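Local coordinates for protein kallistatin (Homo sapiens, PDB 6F4V) that inhibits the serine protease tissue kallikrein by forming an equimolar, stable complex with it, and is cleaved at its reactive site in the process, at residues S280-Q285 and K315-A320. Numbering follows the deposited sequence.
Sequences SYVLDQ and KSFHKA
With CG set between its backbone N and carbonyl carbon (chi1 55°), Asp-284 brings its carboxylate to the backbone of Ser-316 and the end of Lys-315, which, bent at chi2 and chi3, folds its NZ back to meet it. The two carboxylate oxygens divide the work: OD2 takes Lys-315 NZ on its syn side at 2.8 Å in a salt bridge, while OD1 accepts the N-H of Ser-316 (N to OD1 2.9 Å) from the anti side, 26° out of the carboxylate plane, in an almost straight bond (170°). Replacing Asp-284 with alanine removes both acceptors and would probably leave the Lys-315 charge and the Ser-316 N-H without these partners. One residue earlier, Leu-283 N bonds weakly to Ser-316 O, and regular antiparallel pairing follows where Tyr-281 N reaches His-318 O at 2.8 Å and His-318 N returns to Tyr-281 O. Tyr-281 and His-318 lie side by side on the face covered by strand 29-31 and helix 33-44, with Leu-283 CD1 3.9 Å from His-318 CB. On the opposite face Val-282 CG2 meets the Phe-317 ring edge. The pair belongs to serpin sheet A, where strand 312-324 also borders strand 328-340, consistent with an inserted reactive-centre loop.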
loop_
_atom_site.group_PDB
_atom_site.type_symbol
_atom_site.label_atom_id
_atom_site.label_comp_id
_atom_site.label_asym_id
_atom_site.label_seq_id
_atom_site.Cartn_x
_atom_site.Cartn_y
_atom_site.Cartn_z
ATOM N N SER A 280 9.684 4.032 2.651
ATOM C CA SER A 280 10.449 4.189 1.432
ATOM C C SER A 280 11.226 2.909 1.216
ATOM O O SER A 280 12.018 2.541 2.069
ATOM C CB SER A 280 11.408 5.382 1.515
ATOM O OG SER A 280 12.061 5.529 0.259
ATOM N N TYR A 281 10.950 2.223 0.115
ATOM C CA TYR A 281 11.451 0.870 -0.132
ATOM C C TYR A 281 12.092 0.765 -1.499
ATOM O O TYR A 281 11.620 1.343 -2.491
ATOM C CB TYR A 281 10.321 -0.184 0.041
ATOM C CG TYR A 281 9.642 -0.001 1.386
ATOM C CD1 TYR A 281 10.233 -0.448 2.555
ATOM C CD2 TYR A 281 8.452 0.723 1.491
ATOM C CE1 TYR A 281 9.655 -0.221 3.795
ATOM C CE2 TYR A 281 7.863 0.962 2.718
ATOM C CZ TYR A 281 8.470 0.494 3.876
ATOM O OH TYR A 281 7.953 0.711 5.129
ATOM N N VAL A 282 13.158 -0.029 -1.546
ATOM C CA VAL A 282 13.834 -0.385 -2.782
ATOM C C VAL A 282 13.381 -1.795 -3.155
ATOM O O VAL A 282 13.931 -2.814 -2.686
ATOM C CB VAL A 282 15.369 -0.281 -2.631
ATOM C CG1 VAL A 282 16.043 -0.511 -3.971
ATOM C CG2 VAL A 282 15.752 1.092 -2.102
ATOM N N LEU A 283 12.337 -1.861 -3.978
ATOM C CA LEU A 283 11.701 -3.132 -4.279
ATOM C C LEU A 283 12.612 -4.108 -5.022
ATOM O O LEU A 283 12.508 -5.317 -4.809
ATOM C CB LEU A 283 10.437 -2.905 -5.081
ATOM C CG LEU A 283 9.329 -2.100 -4.399
ATOM C CD1 LEU A 283 8.092 -2.054 -5.274
ATOM C CD2 LEU A 283 8.969 -2.612 -3.010
ATOM N N ASP A 284 13.511 -3.589 -5.854
ATOM C CA ASP A 284 14.474 -4.465 -6.553
ATOM C C ASP A 284 15.400 -5.190 -5.586
ATOM O O ASP A 284 15.883 -6.269 -5.930
ATOM C CB ASP A 284 15.283 -3.729 -7.635
ATOM C CG ASP A 284 15.989 -2.544 -7.107
ATOM O OD1 ASP A 284 15.347 -1.474 -7.054
ATOM O OD2 ASP A 284 17.163 -2.703 -6.681
ATOM N N GLN A 285 15.600 -4.630 -4.388
ATOM C CA GLN A 285 16.372 -5.271 -3.320
ATOM C C GLN A 285 15.542 -6.176 -2.412
ATOM O O GLN A 285 16.077 -7.146 -1.872
ATOM C CB GLN A 285 17.167 -4.222 -2.509
ATOM C CG GLN A 285 18.273 -3.570 -3.338
ATOM C CD GLN A 285 18.927 -2.366 -2.651
ATOM O OE1 GLN A 285 18.542 -1.987 -1.554
ATOM N NE2 GLN A 285 19.920 -1.751 -3.318
ATOM N N LYS A 315 15.885 -0.380 -11.556
ATOM C CA LYS A 315 15.478 -0.062 -10.197
ATOM C C LYS A 315 13.951 -0.039 -10.086
ATOM O O LYS A 315 13.256 0.303 -11.046
ATOM C CB LYS A 315 16.025 1.311 -9.772
ATOM C CG LYS A 315 17.555 1.435 -9.674
ATOM C CD LYS A 315 18.225 0.423 -8.748
ATOM C CE LYS A 315 17.999 0.771 -7.280
ATOM N NZ LYS A 315 18.553 -0.263 -6.369
ATOM N N SER A 316 13.458 -0.347 -8.892
ATOM C CA SER A 316 12.020 -0.267 -8.562
ATOM C C SER A 316 11.841 0.281 -7.156
ATOM O O SER A 316 12.396 -0.277 -6.183
ATOM C CB SER A 316 11.334 -1.650 -8.674
ATOM O OG SER A 316 9.940 -1.598 -8.329
ATOM N N PHE A 317 11.104 1.395 -7.043
ATOM C CA PHE A 317 10.918 2.075 -5.761
ATOM C C PHE A 317 9.473 2.067 -5.341
ATOM O O PHE A 317 8.569 1.993 -6.181
ATOM C CB PHE A 317 11.430 3.517 -5.843
ATOM C CG PHE A 317 12.876 3.602 -6.216
ATOM C CD1 PHE A 317 13.874 3.283 -5.274
ATOM C CD2 PHE A 317 13.253 3.946 -7.504
ATOM C CE1 PHE A 317 15.227 3.356 -5.612
ATOM C CE2 PHE A 317 14.611 3.999 -7.849
ATOM C CZ PHE A 317 15.581 3.706 -6.910
ATOM N N HIS A 318 9.256 2.120 -4.040
ATOM C CA HIS A 318 7.927 2.329 -3.486
ATOM C C HIS A 318 8.024 3.326 -2.330
ATOM O O HIS A 318 8.875 3.171 -1.463
ATOM C CB HIS A 318 7.323 1.019 -2.960
ATOM C CG HIS A 318 5.920 1.184 -2.463
ATOM N ND1 HIS A 318 4.845 1.260 -3.316
ATOM C CD2 HIS A 318 5.423 1.311 -1.211
ATOM C CE1 HIS A 318 3.742 1.435 -2.603
ATOM N NE2 HIS A 318 4.069 1.480 -1.321
ATOM N N LYS A 319 7.210 4.375 -2.349
ATOM C CA LYS A 319 7.105 5.294 -1.238
ATOM C C LYS A 319 5.667 5.488 -0.865
ATOM O O LYS A 319 4.774 5.426 -1.722
ATOM C CB LYS A 319 7.707 6.650 -1.578
ATOM C CG LYS A 319 9.187 6.585 -1.924
ATOM C CD LYS A 319 9.732 7.963 -2.302
ATOM C CE LYS A 319 10.343 8.687 -1.121
ATOM N NZ LYS A 319 11.144 9.879 -1.557
ATOM N N ALA A 320 5.450 5.734 0.409
ATOM C CA ALA A 320 4.109 5.903 0.923
ATOM C C ALA A 320 4.085 6.827 2.140
ATOM O O ALA A 320 5.059 6.872 2.906
ATOM C CB ALA A 320 3.505 4.571 1.276
#